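Local coordinates for solute-binding periplasmic protein of iron/siderophore ABC transporter (Yersinia pestis, PDB 6B2Y) that probably captures chelated iron in the periplasm and delivers it to a partner ABC transporter for uptake into the cell, at residues E56-G61 against L78-G83; V82-D87 against P104-I109; P130-F135 against P158-D163. All coordinates share one frame; numbering follows the deposited sequence.

Contact 1 (E56-G61 against L78-G83); sequences ERILLG and LDRIVG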
ATOM      1  N   GLU A  56      23.213  -5.959   7.992  1.00 32.78           N
ATOM      2  CA  GLU A  56      23.143  -6.887   6.873  1.00 32.02           C
ATOM      3  C   GLU A  56      22.077  -7.963   7.026  1.00 29.32           C
ATOM      4  O   GLU A  56      21.855  -8.709   6.067  1.00 30.31           O
ATOM      5  CB  GLU A  56      24.506  -7.564   6.636  1.00 34.83           C
ATOM      6  CG  GLU A  56      25.668  -6.599   6.378  1.00 38.20           C
ATOM      7  CD  GLU A  56      25.556  -5.873   5.046  1.00 38.80           C
ATOM      8  OE1 GLU A  56      25.001  -6.453   4.089  1.00 35.14           O
ATOM      9  OE2 GLU A  56      26.023  -4.712   4.964  1.00 38.20           O
ATOM     10  N   ARG A  57      21.414  -8.070   8.178  1.00 29.90           N
ATOM     11  CA  ARG A  57      20.397  -9.094   8.427  1.00 32.26           C
ATOM     12  C   ARG A  57      19.127  -8.422   8.945  1.00 27.65           C
ATOM     13  O   ARG A  57      19.017  -8.137  10.140  1.00 31.78           O
ATOM     14  CB  ARG A  57      20.922 -10.138   9.415  1.00 36.56           C
ATOM     15  CG  ARG A  57      22.249 -10.744   8.976  1.00 35.00           C
ATOM     16  CD  ARG A  57      22.753 -11.826   9.926  1.00 41.07           C
ATOM     17  NE  ARG A  57      21.863 -12.986  10.015  1.00 44.12           N
ATOM     18  CZ  ARG A  57      21.797 -13.956   9.104  1.00 45.02           C
ATOM     19  NH1 ARG A  57      22.557 -13.902   8.019  1.00 40.69           N
ATOM     20  NH2 ARG A  57      20.963 -14.981   9.274  1.00 45.82           N
ATOM     21  N   ILE A  58      18.163  -8.195   8.050  1.00 26.99           N
ATOM     22  CA  ILE A  58      16.936  -7.456   8.356  1.00 21.83           C
ATOM     23  C   ILE A  58      15.777  -8.428   8.505  1.00 25.61           C
ATOM     24  O   ILE A  58      15.587  -9.308   7.656  1.00 25.65           O
ATOM     25  CB  ILE A  58      16.607  -6.439   7.251  1.00 28.26           C
ATOM     26  CG1 ILE A  58      17.788  -5.504   6.985  1.00 25.12           C
ATOM     27  CG2 ILE A  58      15.332  -5.649   7.612  1.00 23.54           C
ATOM     28  CD1 ILE A  58      17.606  -4.713   5.700  1.00 21.23           C
ATOM     29  N   LEU A  59      14.980  -8.243   9.555  1.00 22.33           N
ATOM     30  CA  LEU A  59      13.765  -9.015   9.785  1.00 26.69           C
ATOM     31  C   LEU A  59      12.561  -8.126   9.504  1.00 24.30           C
ATOM     32  O   LEU A  59      12.420  -7.063  10.113  1.00 25.32           O
ATOM     33  CB  LEU A  59      13.721  -9.524  11.223  1.00 25.47           C
ATOM     34  CG  LEU A  59      12.697 -10.594  11.584  1.00 31.49           C
ATOM     35  CD1 LEU A  59      13.167 -11.955  11.075  1.00 36.89           C
ATOM     36  CD2 LEU A  59      12.502 -10.611  13.095  1.00 35.96           C
ATOM     37  N   LEU A  60      11.685  -8.562   8.614  1.00 23.03           N
ATOM     38  CA  LEU A  60      10.476  -7.805   8.309  1.00 24.74           C
ATOM     39  C   LEU A  60       9.332  -8.351   9.158  1.00 21.76           C
ATOM     40  O   LEU A  60       8.812  -9.441   8.882  1.00 22.55           O
ATOM     41  CB  LEU A  60      10.167  -7.872   6.817  1.00 24.49           C
ATOM     42  CG  LEU A  60      11.291  -7.264   5.967  1.00 24.11           C
ATOM     43  CD1 LEU A  60      10.924  -7.340   4.508  1.00 21.71           C
ATOM     44  CD2 LEU A  60      11.583  -5.809   6.400  1.00 23.11           C
ATOM     45  N   GLY A  61       8.941  -7.587  10.183  1.00 20.98           N
ATOM     46  CA  GLY A  61       7.883  -8.004  11.098  1.00 23.12           C
ATOM     47  C   GLY A  61       6.498  -8.009  10.480  1.00 28.89           C
ATOM     48  O   GLY A  61       5.603  -8.697  10.991  1.00 27.39           O
ATOM     49  N   LEU A  78      16.779  -8.764  -2.135  1.00 23.07           N
ATOM     50  CA  LEU A  78      16.578  -9.789  -1.116  1.00 24.10           C
ATOM     51  C   LEU A  78      17.812 -10.059  -0.280  1.00 23.40           C
ATOM     52  O   LEU A  78      17.732 -10.813   0.696  1.00 24.99           O
ATOM     53  CB  LEU A  78      16.113 -11.095  -1.775  1.00 25.59           C
ATOM     54  CG  LEU A  78      14.793 -10.945  -2.533  1.00 26.38           C
ATOM     55  CD1 LEU A  78      14.388 -12.228  -3.223  1.00 27.44           C
ATOM     56  CD2 LEU A  78      13.686 -10.465  -1.596  1.00 27.32           C
ATOM     57  N   ASP A  79      18.938  -9.434  -0.624  1.00 25.47           N
ATOM     58  CA  ASP A  79      20.238  -9.796  -0.067  1.00 32.00           C
ATOM     59  C   ASP A  79      20.283  -9.726   1.461  1.00 33.46           C
ATOM     60  O   ASP A  79      20.984 -10.522   2.101  1.00 29.77           O
ATOM     61  CB  ASP A  79      21.296  -8.879  -0.680  1.00 33.32           C
ATOM     62  CG  ASP A  79      22.631  -9.542  -0.837  1.00 44.79           C
ATOM     63  OD1 ASP A  79      22.909 -10.036  -1.954  1.00 45.15           O
ATOM     64  OD2 ASP A  79      23.414  -9.529   0.142  1.00 48.39           O
ATOM     65  N   ARG A  80      19.584  -8.766   2.074  1.00 27.20           N
ATOM     66  CA  ARG A  80      19.690  -8.559   3.513  1.00 25.15           C
ATOM     67  C   ARG A  80      18.463  -9.023   4.285  1.00 23.97           C
ATOM     68  O   ARG A  80      18.395  -8.797   5.491  1.00 27.05           O
ATOM     69  CB  ARG A  80      19.947  -7.085   3.836  1.00 23.16           C
ATOM     70  CG  ARG A  80      21.205  -6.533   3.236  1.00 23.42           C
ATOM     71  CD  ARG A  80      21.606  -5.240   3.932  1.00 25.79           C
ATOM     72  NE  ARG A  80      20.833  -4.108   3.427  1.00 24.69           N
ATOM     73  CZ  ARG A  80      20.861  -2.893   3.970  1.00 23.26           C
ATOM     74  NH1 ARG A  80      21.605  -2.670   5.047  1.00 23.81           N
ATOM     75  NH2 ARG A  80      20.126  -1.916   3.441  1.00 23.02           N
ATOM     76  N   ILE A  81      17.492  -9.646   3.624  1.00 24.11           N
ATOM     77  CA  ILE A  81      16.292 -10.142   4.295  1.00 25.93           C
ATOM     78  C   ILE A  81      16.574 -11.537   4.838  1.00 29.13           C
ATOM     79  O   ILE A  81      16.707 -12.487   4.065  1.00 28.41           O
ATOM     80  CB  ILE A  81      15.083 -10.176   3.355  1.00 27.43           C
ATOM     81  CG1 ILE A  81      14.909  -8.832   2.658  1.00 24.96           C
ATOM     82  CG2 ILE A  81      13.846 -10.562   4.143  1.00 27.02           C
ATOM     83  CD1 ILE A  81      14.845  -7.673   3.603  1.00 29.42           C
ATOM     84  N   VAL A  82      16.618 -11.677   6.166  1.00 29.26           N
ATOM     85  CA  VAL A  82      16.865 -12.990   6.770  1.00 31.79           C
ATOM     86  C   VAL A  82      15.602 -13.627   7.328  1.00 31.58           C
ATOM     87  O   VAL A  82      15.669 -14.725   7.906  1.00 31.08           O
ATOM     88  CB  VAL A  82      17.950 -12.903   7.861  1.00 33.36           C
ATOM     89  CG1 VAL A  82      19.237 -12.367   7.257  1.00 37.60           C
ATOM     90  CG2 VAL A  82      17.480 -12.045   9.014  1.00 33.46           C
ATOM     91  N   GLY A  83      14.448 -12.984   7.164  1.00 27.87           N
ATOM     92  CA  GLY A  83      13.183 -13.538   7.605  1.00 28.83           C
ATOM     93  C   GLY A  83      12.070 -12.539   7.390  1.00 28.48           C
ATOM     94  O   GLY A  83      12.305 -11.329   7.490  1.00 25.04           O
TER
HETATM   95  O   HOH W   1      23.231 -10.182   4.034  1.00 42.48           O
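Glu56 meets the aliphatic part of Arg80, its carboxylate oxygen OE1 lying 3.6 Å from Arg80 CD. The carboxylate and guanidinium planes are 42° apart and their charged atoms do not touch; Arg80 instead bonds Val55 O and forms a salt bridge with Glu73. One water donates to both Glu56 O and Asp79 O, bridging the two segments just ahead of the strands. At Arg57 the chain, bent at chi3 (63°), folds its guanidinium over Val82, whose CG1 sits 3.5 Å from Arg57 CZ, over the centre of one face; Leu128 O takes a bond from Arg57 NH2. Ile58 is bonded through both backbone polar atoms: its N donates to Arg80 O at 2.6 Å, and its O accepts from Val82 N at 3.0 Å. Ile58 CD1 also reaches one face of the Arg80 guanidinium, offset toward the rim. Leu59 lays CD1 against Gly83, 3.8 Å from Gly83 CA. Leu60 N donates to Gly83 O at 3.1 Å, while Leu60 CD1 meets Ile81 CD1 at 4.0 Å, the side chains crossing at about a right angle. Parallel pairing of strands 58-60 and 81-85, joined through helix 66-70, is a beta-alpha-beta crossover, the short segments 58-60 and 81-83 being inclined by 55°.

Contact 2 (V82-D87 against P104-I109); sequences VGWQGD and PQIDQI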
ATOM      1  N   VAL A  82      16.618 -11.677   6.166  1.00 29.26           N
ATOM      2  CA  VAL A  82      16.865 -12.990   6.770  1.00 31.79           C
ATOM      3  C   VAL A  82      15.602 -13.627   7.328  1.00 31.58           C
ATOM      4  O   VAL A  82      15.669 -14.725   7.906  1.00 31.08           O
ATOM      5  CB  VAL A  82      17.950 -12.903   7.861  1.00 33.36           C
ATOM      6  CG1 VAL A  82      19.237 -12.367   7.257  1.00 37.60           C
ATOM      7  CG2 VAL A  82      17.480 -12.045   9.014  1.00 33.46           C
ATOM      8  N   GLY A  83      14.448 -12.984   7.164  1.00 27.87           N
ATOM      9  CA  GLY A  83      13.183 -13.538   7.605  1.00 28.83           C
ATOM     10  C   GLY A  83      12.070 -12.539   7.390  1.00 28.48           C
ATOM     11  O   GLY A  83      12.305 -11.329   7.490  1.00 25.04           O
ATOM     12  N   TRP A  84      10.862 -13.005   7.091  1.00 26.72           N
ATOM     13  CA  TRP A  84       9.771 -12.051   6.977  1.00 23.21           C
ATOM     14  C   TRP A  84       8.463 -12.698   7.393  1.00 30.40           C
ATOM     15  O   TRP A  84       8.254 -13.903   7.218  1.00 31.71           O
ATOM     16  CB  TRP A  84       9.630 -11.461   5.562  1.00 25.00           C
ATOM     17  CG  TRP A  84       9.621 -12.418   4.386  1.00 27.85           C
ATOM     18  CD1 TRP A  84       9.299 -13.761   4.388  1.00 27.25           C
ATOM     19  CD2 TRP A  84       9.945 -12.093   3.018  1.00 26.08           C
ATOM     20  NE1 TRP A  84       9.401 -14.268   3.118  1.00 26.26           N
ATOM     21  CE2 TRP A  84       9.800 -13.274   2.261  1.00 23.04           C
ATOM     22  CE3 TRP A  84      10.346 -10.914   2.363  1.00 24.67           C
ATOM     23  CZ2 TRP A  84      10.042 -13.313   0.881  1.00 25.06           C
ATOM     24  CZ3 TRP A  84      10.588 -10.957   0.994  1.00 23.30           C
ATOM     25  CH2 TRP A  84      10.443 -12.151   0.270  1.00 25.00           C
ATOM     26  N   GLN A  85       7.593 -11.866   7.956  1.00 26.15           N
ATOM     27  CA  GLN A  85       6.223 -12.254   8.237  1.00 28.56           C
ATOM     28  C   GLN A  85       5.511 -12.648   6.940  1.00 28.78           C
ATOM     29  O   GLN A  85       5.869 -12.205   5.849  1.00 25.83           O
ATOM     30  CB  GLN A  85       5.519 -11.093   8.938  1.00 25.76           C
ATOM     31  CG  GLN A  85       4.170 -11.402   9.534  1.00 30.40           C
ATOM     32  CD  GLN A  85       3.071 -11.117   8.550  1.00 33.56           C
ATOM     33  OE1 GLN A  85       3.301 -10.464   7.519  1.00 31.03           O
ATOM     34  NE2 GLN A  85       1.877 -11.629   8.829  1.00 34.49           N
ATOM     35  N   GLY A  86       4.487 -13.494   7.068  1.00 25.26           N
ATOM     36  CA  GLY A  86       3.946 -14.200   5.912  1.00 27.99           C
ATOM     37  C   GLY A  86       3.101 -13.374   4.960  1.00 28.95           C
ATOM     38  O   GLY A  86       2.702 -13.905   3.917  1.00 26.74           O
ATOM     39  N   ASP A  87       2.820 -12.104   5.270  1.00 26.32           N
ATOM     40  CA  ASP A  87       1.871 -11.348   4.454  1.00 24.73           C
ATOM     41  C   ASP A  87       2.336 -11.160   3.012  1.00 24.11           C
ATOM     42  O   ASP A  87       1.507 -11.030   2.107  1.00 22.54           O
ATOM     43  CB  ASP A  87       1.610  -9.970   5.064  1.00 27.81           C
ATOM     44  CG  ASP A  87       0.665 -10.011   6.250  1.00 35.04           C
ATOM     45  OD1 ASP A  87       0.161 -11.103   6.601  1.00 34.35           O
ATOM     46  OD2 ASP A  87       0.438  -8.936   6.840  1.00 33.58           O
ATOM     47  N   PRO A 104      15.579 -16.805  -7.473  1.00 36.77           N
ATOM     48  CA  PRO A 104      15.054 -18.077  -6.952  1.00 32.55           C
ATOM     49  C   PRO A 104      15.322 -18.294  -5.479  1.00 32.32           C
ATOM     50  O   PRO A 104      14.580 -19.043  -4.836  1.00 36.66           O
ATOM     51  CB  PRO A 104      15.768 -19.131  -7.810  1.00 37.83           C
ATOM     52  CG  PRO A 104      16.231 -18.396  -9.027  1.00 43.28           C
ATOM     53  CD  PRO A 104      16.537 -17.004  -8.572  1.00 34.98           C
ATOM     54  N   GLN A 105      16.355 -17.667  -4.922  1.00 32.77           N
ATOM     55  CA  GLN A 105      16.681 -17.788  -3.506  1.00 36.48           C
ATOM     56  C   GLN A 105      15.614 -17.191  -2.593  1.00 32.17           C
ATOM     57  O   GLN A 105      15.739 -17.308  -1.368  1.00 33.88           O
ATOM     58  CB  GLN A 105      18.027 -17.117  -3.228  1.00 36.57           C
ATOM     59  CG  GLN A 105      18.027 -15.601  -3.393  1.00 40.43           C
ATOM     60  CD  GLN A 105      18.408 -15.144  -4.796  1.00 40.52           C
ATOM     61  OE1 GLN A 105      18.038 -15.765  -5.795  1.00 37.44           O
ATOM     62  NE2 GLN A 105      19.151 -14.043  -4.874  1.00 35.26           N
ATOM     63  N   ILE A 106      14.575 -16.568  -3.157  1.00 32.80           N
ATOM     64  CA  ILE A 106      13.481 -16.048  -2.340  1.00 31.81           C
ATOM     65  C   ILE A 106      12.846 -17.153  -1.507  1.00 30.83           C
ATOM     66  O   ILE A 106      12.392 -16.903  -0.383  1.00 30.96           O
ATOM     67  CB  ILE A 106      12.442 -15.329  -3.229  1.00 31.39           C
ATOM     68  CG1 ILE A 106      11.510 -14.468  -2.368  1.00 29.25           C
ATOM     69  CG2 ILE A 106      11.664 -16.327  -4.102  1.00 28.32           C
ATOM     70  CD1 ILE A 106      10.515 -13.678  -3.159  1.00 28.49           C
ATOM     71  N   ASP A 107      12.843 -18.398  -2.011  1.00 31.42           N
ATOM     72  CA  ASP A 107      12.220 -19.494  -1.277  1.00 35.36           C
ATOM     73  C   ASP A 107      13.009 -19.892  -0.039  1.00 36.96           C
ATOM     74  O   ASP A 107      12.474 -20.604   0.817  1.00 37.02           O
ATOM     75  CB  ASP A 107      12.037 -20.716  -2.185  1.00 39.11           C
ATOM     76  CG  ASP A 107      10.729 -20.678  -2.972  1.00 47.27           C
ATOM     77  OD1 ASP A 107      10.521 -21.595  -3.796  1.00 49.27           O
ATOM     78  OD2 ASP A 107       9.906 -19.745  -2.777  1.00 43.44           O
ATOM     79  N   GLN A 108      14.258 -19.452   0.080  1.00 33.49           N
ATOM     80  CA  GLN A 108      15.069 -19.755   1.247  1.00 36.68           C
ATOM     81  C   GLN A 108      14.845 -18.783   2.396  1.00 35.99           C
ATOM     82  O   GLN A 108      15.335 -19.030   3.501  1.00 37.62           O
ATOM     83  CB  GLN A 108      16.548 -19.768   0.857  1.00 35.96           C
ATOM     84  CG  GLN A 108      16.884 -20.780  -0.232  1.00 37.41           C
ATOM     85  CD  GLN A 108      16.412 -22.179   0.103  1.00 45.55           C
ATOM     86  OE1 GLN A 108      16.861 -22.777   1.083  1.00 47.38           O
ATOM     87  NE2 GLN A 108      15.490 -22.711  -0.705  1.00 40.76           N
ATOM     88  N   ILE A 109      14.112 -17.695   2.183  1.00 32.08           N
ATOM     89  CA  ILE A 109      13.880 -16.756   3.276  1.00 30.29           C
ATOM     90  C   ILE A 109      12.841 -17.363   4.211  1.00 32.25           C
ATOM     91  O   ILE A 109      11.731 -17.697   3.764  1.00 30.15           O
ATOM     92  CB  ILE A 109      13.440 -15.379   2.749  1.00 25.88           C
ATOM     93  CG1 ILE A 109      14.514 -14.824   1.800  1.00 29.43           C
ATOM     94  CG2 ILE A 109      13.173 -14.432   3.915  1.00 26.38           C
ATOM     95  CD1 ILE A 109      14.187 -13.487   1.161  1.00 32.50           C
TER
HETATM   96  O   HOH W   2      10.350 -16.821   1.550  1.00 30.54           O
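Trp84 presents one face of its indole to Ile109, whose CG2 stands 3.8 Å from the centroid of the five-membered ring and only 7° off the ring normal, a clear CH-pi contact. The segments belong to a beta-alpha-beta connection of the parallel sheet, running through helices 87-91 and 93-102: strand 81-85 carries Trp84, and the 3-10 segment 104-108 with Ile109 leads from helix 93-102 toward strand 111-112. Ile109 points CG2 anti to its own nitrogen (CG1 at chi1 -58°), and this branch also reaches the strand backbone, 3.8 Å from Gly83 N. Ile106 approaches elsewhere, at the rim of the six-membered ring: its CG1 is 3.7 Å from Trp84 CH2, and its CD1 lies in the ring plane. Trp84 is thus met over a face by one isoleucine and at an edge by the other, each side chain crossing it at about a right angle. Tyr96 of helix 93-102 touches both Trp84 and Ile106, so the helix packs on this buried cluster. Polar contact between the segments runs through one water, which donates to Ile106 O and Ile109 O, at 2.8 Å from each oxygen, and accepts a weak bond from Trp84 NE1 at 3.1 Å.

Contact 3 (P130-F135 against P158-D163); sequences PDIAIF and PVVFVD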
ATOM      1  N   PRO A 130      19.232 -11.571  13.681  1.00 40.27           N
ATOM      2  CA  PRO A 130      18.876 -10.321  13.006  1.00 33.82           C
ATOM      3  C   PRO A 130      19.617  -9.133  13.607  1.00 31.35           C
ATOM      4  O   PRO A 130      19.845  -9.072  14.818  1.00 33.94           O
ATOM      5  CB  PRO A 130      17.363 -10.221  13.232  1.00 31.92           C
ATOM      6  CG  PRO A 130      17.149 -10.890  14.537  1.00 38.19           C
ATOM      7  CD  PRO A 130      18.179 -11.998  14.622  1.00 37.05           C
ATOM      8  N   ASP A 131      20.022  -8.202  12.728  1.00 31.27           N
ATOM      9  CA  ASP A 131      20.623  -6.934  13.139  1.00 28.36           C
ATOM     10  C   ASP A 131      19.561  -5.902  13.506  1.00 27.69           C
ATOM     11  O   ASP A 131      19.836  -4.978  14.278  1.00 25.10           O
ATOM     12  CB  ASP A 131      21.483  -6.343  12.010  1.00 30.02           C
ATOM     13  CG  ASP A 131      22.715  -7.171  11.686  1.00 34.14           C
ATOM     14  OD1 ASP A 131      23.276  -7.803  12.605  1.00 39.80           O
ATOM     15  OD2 ASP A 131      23.133  -7.169  10.506  1.00 32.28           O
ATOM     16  N   ILE A 132      18.363  -6.035  12.946  1.00 25.86           N
ATOM     17  CA  ILE A 132      17.303  -5.045  13.082  1.00 24.58           C
ATOM     18  C   ILE A 132      16.003  -5.690  12.617  1.00 19.55           C
ATOM     19  O   ILE A 132      16.018  -6.595  11.770  1.00 23.12           O
ATOM     20  CB  ILE A 132      17.633  -3.780  12.264  1.00 22.02           C
ATOM     21  CG1 ILE A 132      16.730  -2.613  12.662  1.00 26.90           C
ATOM     22  CG2 ILE A 132      17.552  -4.063  10.758  1.00 22.94           C
ATOM     23  CD1 ILE A 132      17.258  -1.275  12.205  1.00 26.57           C
ATOM     24  N   ALA A 133      14.875  -5.245  13.171  1.00 22.92           N
ATOM     25  CA  ALA A 133      13.552  -5.678  12.740  1.00 22.70           C
ATOM     26  C   ALA A 133      12.672  -4.453  12.518  1.00 24.19           C
ATOM     27  O   ALA A 133      12.791  -3.462  13.241  1.00 25.15           O
ATOM     28  CB  ALA A 133      12.905  -6.613  13.773  1.00 23.66           C
ATOM     29  N   ILE A 134      11.800  -4.513  11.515  1.00 23.26           N
ATOM     30  CA  ILE A 134      10.953  -3.376  11.152  1.00 23.29           C
ATOM     31  C   ILE A 134       9.497  -3.792  11.301  1.00 20.47           C
ATOM     32  O   ILE A 134       9.116  -4.880  10.849  1.00 22.50           O
ATOM     33  CB  ILE A 134      11.232  -2.901   9.712  1.00 23.59           C
ATOM     34  CG1 ILE A 134      12.735  -2.658   9.505  1.00 27.39           C
ATOM     35  CG2 ILE A 134      10.436  -1.656   9.408  1.00 22.68           C
ATOM     36  CD1 ILE A 134      13.136  -2.547   8.050  1.00 34.53           C
ATOM     37  N   PHE A 135       8.692  -2.941  11.946  1.00 20.06           N
ATOM     38  CA  PHE A 135       7.251  -3.140  12.052  1.00 24.21           C
ATOM     39  C   PHE A 135       6.520  -1.863  11.679  1.00 23.19           C
ATOM     40  O   PHE A 135       7.112  -0.788  11.582  1.00 20.04           O
ATOM     41  CB  PHE A 135       6.819  -3.538  13.468  1.00 24.54           C
ATOM     42  CG  PHE A 135       7.291  -4.889  13.891  1.00 27.44           C
ATOM     43  CD1 PHE A 135       8.595  -5.073  14.328  1.00 28.25           C
ATOM     44  CD2 PHE A 135       6.424  -5.967  13.891  1.00 27.98           C
ATOM     45  CE1 PHE A 135       9.029  -6.316  14.735  1.00 31.14           C
ATOM     46  CE2 PHE A 135       6.857  -7.203  14.302  1.00 32.79           C
ATOM     47  CZ  PHE A 135       8.152  -7.377  14.724  1.00 30.36           C
ATOM     48  N   PRO A 158      17.285  -4.464  17.891  1.00 32.52           N
ATOM     49  CA  PRO A 158      16.601  -3.175  17.713  1.00 29.47           C
ATOM     50  C   PRO A 158      15.359  -3.331  16.846  1.00 24.39           C
ATOM     51  O   PRO A 158      15.401  -3.975  15.800  1.00 24.13           O
ATOM     52  CB  PRO A 158      17.658  -2.299  17.024  1.00 28.00           C
ATOM     53  CG  PRO A 158      18.941  -3.097  17.049  1.00 28.67           C
ATOM     54  CD  PRO A 158      18.564  -4.520  17.163  1.00 30.49           C
ATOM     55  N   VAL A 159      14.260  -2.716  17.282  1.00 26.77           N
ATOM     56  CA  VAL A 159      12.995  -2.727  16.553  1.00 22.85           C
ATOM     57  C   VAL A 159      12.656  -1.291  16.167  1.00 23.13           C
ATOM     58  O   VAL A 159      12.687  -0.393  17.018  1.00 24.56           O
ATOM     59  CB  VAL A 159      11.863  -3.344  17.397  1.00 25.25           C
ATOM     60  CG1 VAL A 159      10.535  -3.216  16.686  1.00 25.55           C
ATOM     61  CG2 VAL A 159      12.171  -4.804  17.747  1.00 30.89           C
ATOM     62  N   VAL A 160      12.332  -1.074  14.895  1.00 20.74           N
ATOM     63  CA  VAL A 160      12.032   0.261  14.375  1.00 22.72           C
ATOM     64  C   VAL A 160      10.627   0.234  13.780  1.00 18.77           C
ATOM     65  O   VAL A 160      10.322  -0.641  12.961  1.00 19.69           O
ATOM     66  CB  VAL A 160      13.060   0.691  13.312  1.00 20.49           C
ATOM     67  CG1 VAL A 160      12.569   1.916  12.548  1.00 19.61           C
ATOM     68  CG2 VAL A 160      14.424   0.936  13.948  1.00 20.63           C
ATOM     69  N   PHE A 161       9.784   1.202  14.178  1.00 17.85           N
ATOM     70  CA  PHE A 161       8.422   1.328  13.659  1.00 19.03           C
ATOM     71  C   PHE A 161       8.351   2.370  12.553  1.00 17.19           C
ATOM     72  O   PHE A 161       8.923   3.455  12.677  1.00 18.12           O
ATOM     73  CB  PHE A 161       7.432   1.700  14.765  1.00 17.93           C
ATOM     74  CG  PHE A 161       7.182   0.588  15.731  1.00 20.81           C
ATOM     75  CD1 PHE A 161       6.193  -0.359  15.479  1.00 24.95           C
ATOM     76  CD2 PHE A 161       7.964   0.454  16.867  1.00 22.38           C
ATOM     77  CE1 PHE A 161       5.984  -1.405  16.362  1.00 25.76           C
ATOM     78  CE2 PHE A 161       7.755  -0.598  17.753  1.00 23.88           C
ATOM     79  CZ  PHE A 161       6.766  -1.520  17.496  1.00 26.12           C
ATOM     80  N   VAL A 162       7.638   2.030  11.476  1.00 16.63           N
ATOM     81  CA  VAL A 162       7.327   2.938  10.375  1.00 14.95           C
ATOM     82  C   VAL A 162       5.810   3.052  10.267  1.00 17.69           C
ATOM     83  O   VAL A 162       5.067   2.341  10.936  1.00 19.30           O
ATOM     84  CB  VAL A 162       7.926   2.471   9.037  1.00 15.90           C
ATOM     85  CG1 VAL A 162       9.448   2.489   9.090  1.00 20.61           C
ATOM     86  CG2 VAL A 162       7.373   1.061   8.668  1.00 15.62           C
ATOM     87  N   ASP A 163       5.346   3.977   9.421  1.00 14.97           N
ATOM     88  CA  ASP A 163       3.918   4.023   9.123  1.00 16.03           C
ATOM     89  C   ASP A 163       3.684   4.504   7.696  1.00 15.47           C
ATOM     90  O   ASP A 163       4.084   5.621   7.337  1.00 15.72           O
ATOM     91  CB  ASP A 163       3.152   4.936  10.081  1.00 17.52           C
ATOM     92  CG  ASP A 163       1.672   5.026   9.712  1.00 18.05           C
ATOM     93  OD1 ASP A 163       1.034   3.965   9.568  1.00 17.80           O
ATOM     94  OD2 ASP A 163       1.165   6.158   9.536  1.00 20.93           O
TER
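The Phe135 ring is approached obliquely by two groups: Val159 CG1, 3.6 Å from Phe135 CD1, and Phe161 CE1. The Phe161 ring in turn receives Phe135 CB, at 3.7 Å from Phe161 CE1, again obliquely, so their side chains touch methylene to ring, not ring to ring. Phe135 holds CG beside its backbone N (chi1 -67°), and Val159 sets CG1 anti to its own (chi1 174°); together these turns bring the ring and the methyl into contact. Ala133 shares this side of the sheet, which helix 147-154 covers through Leu152 and Val149. The other side carries Ile134 and Val160, with helix 168-182 supplying Leu178 and Leu179; here Ile134 CG2 meets Val162 CG2 at 4.2 Å. Ile132 CD1 reaches Val160 CG2 at 4.0 Å. Between the two apolar layers the backbones pair in parallel: Ala133 N donates to Pro158 O, Val160 N to Ala133 O, Phe135 N to Val160 O and Val162 N to Phe135 O. All four bonds measure 2.9-3.0 Å between N and O, all with N-H...O angles of at least 155°. The chemistry therefore divides cleanly: regular amide bonds satisfy these backbone atoms within the sheet, while hydrocarbon side chains join both of its faces to helices, as expected in an alpha/beta lobe of a periplasmic binding protein.

How the contacts relate
All three contacts are largely buried and reach one parallel sheet, ordered 111-112, 81-85, 58-60, 132-136, 159-162. Contact 1 and contact 3 pair neighbouring strands; strands 58-60 and 132-136 are themselves neighbours, and just ahead of them Arg57 O and Asp131 N are 2.8 Å apart, a probable hydrogen bond. Contact 1 mixes three backbone bonds with arginine packing and a water at its more exposed beginning, whereas contact 3, at the edge strand of the sheet, is more regular and the side chains that meet across it are apolar. Contact 2 shares Val82 and Gly83 with contact 1 but turns from strand pairing to aromatic-aliphatic packing against a loop. Contacts 2 and 3 do not touch, their centres being about 17 Å apart.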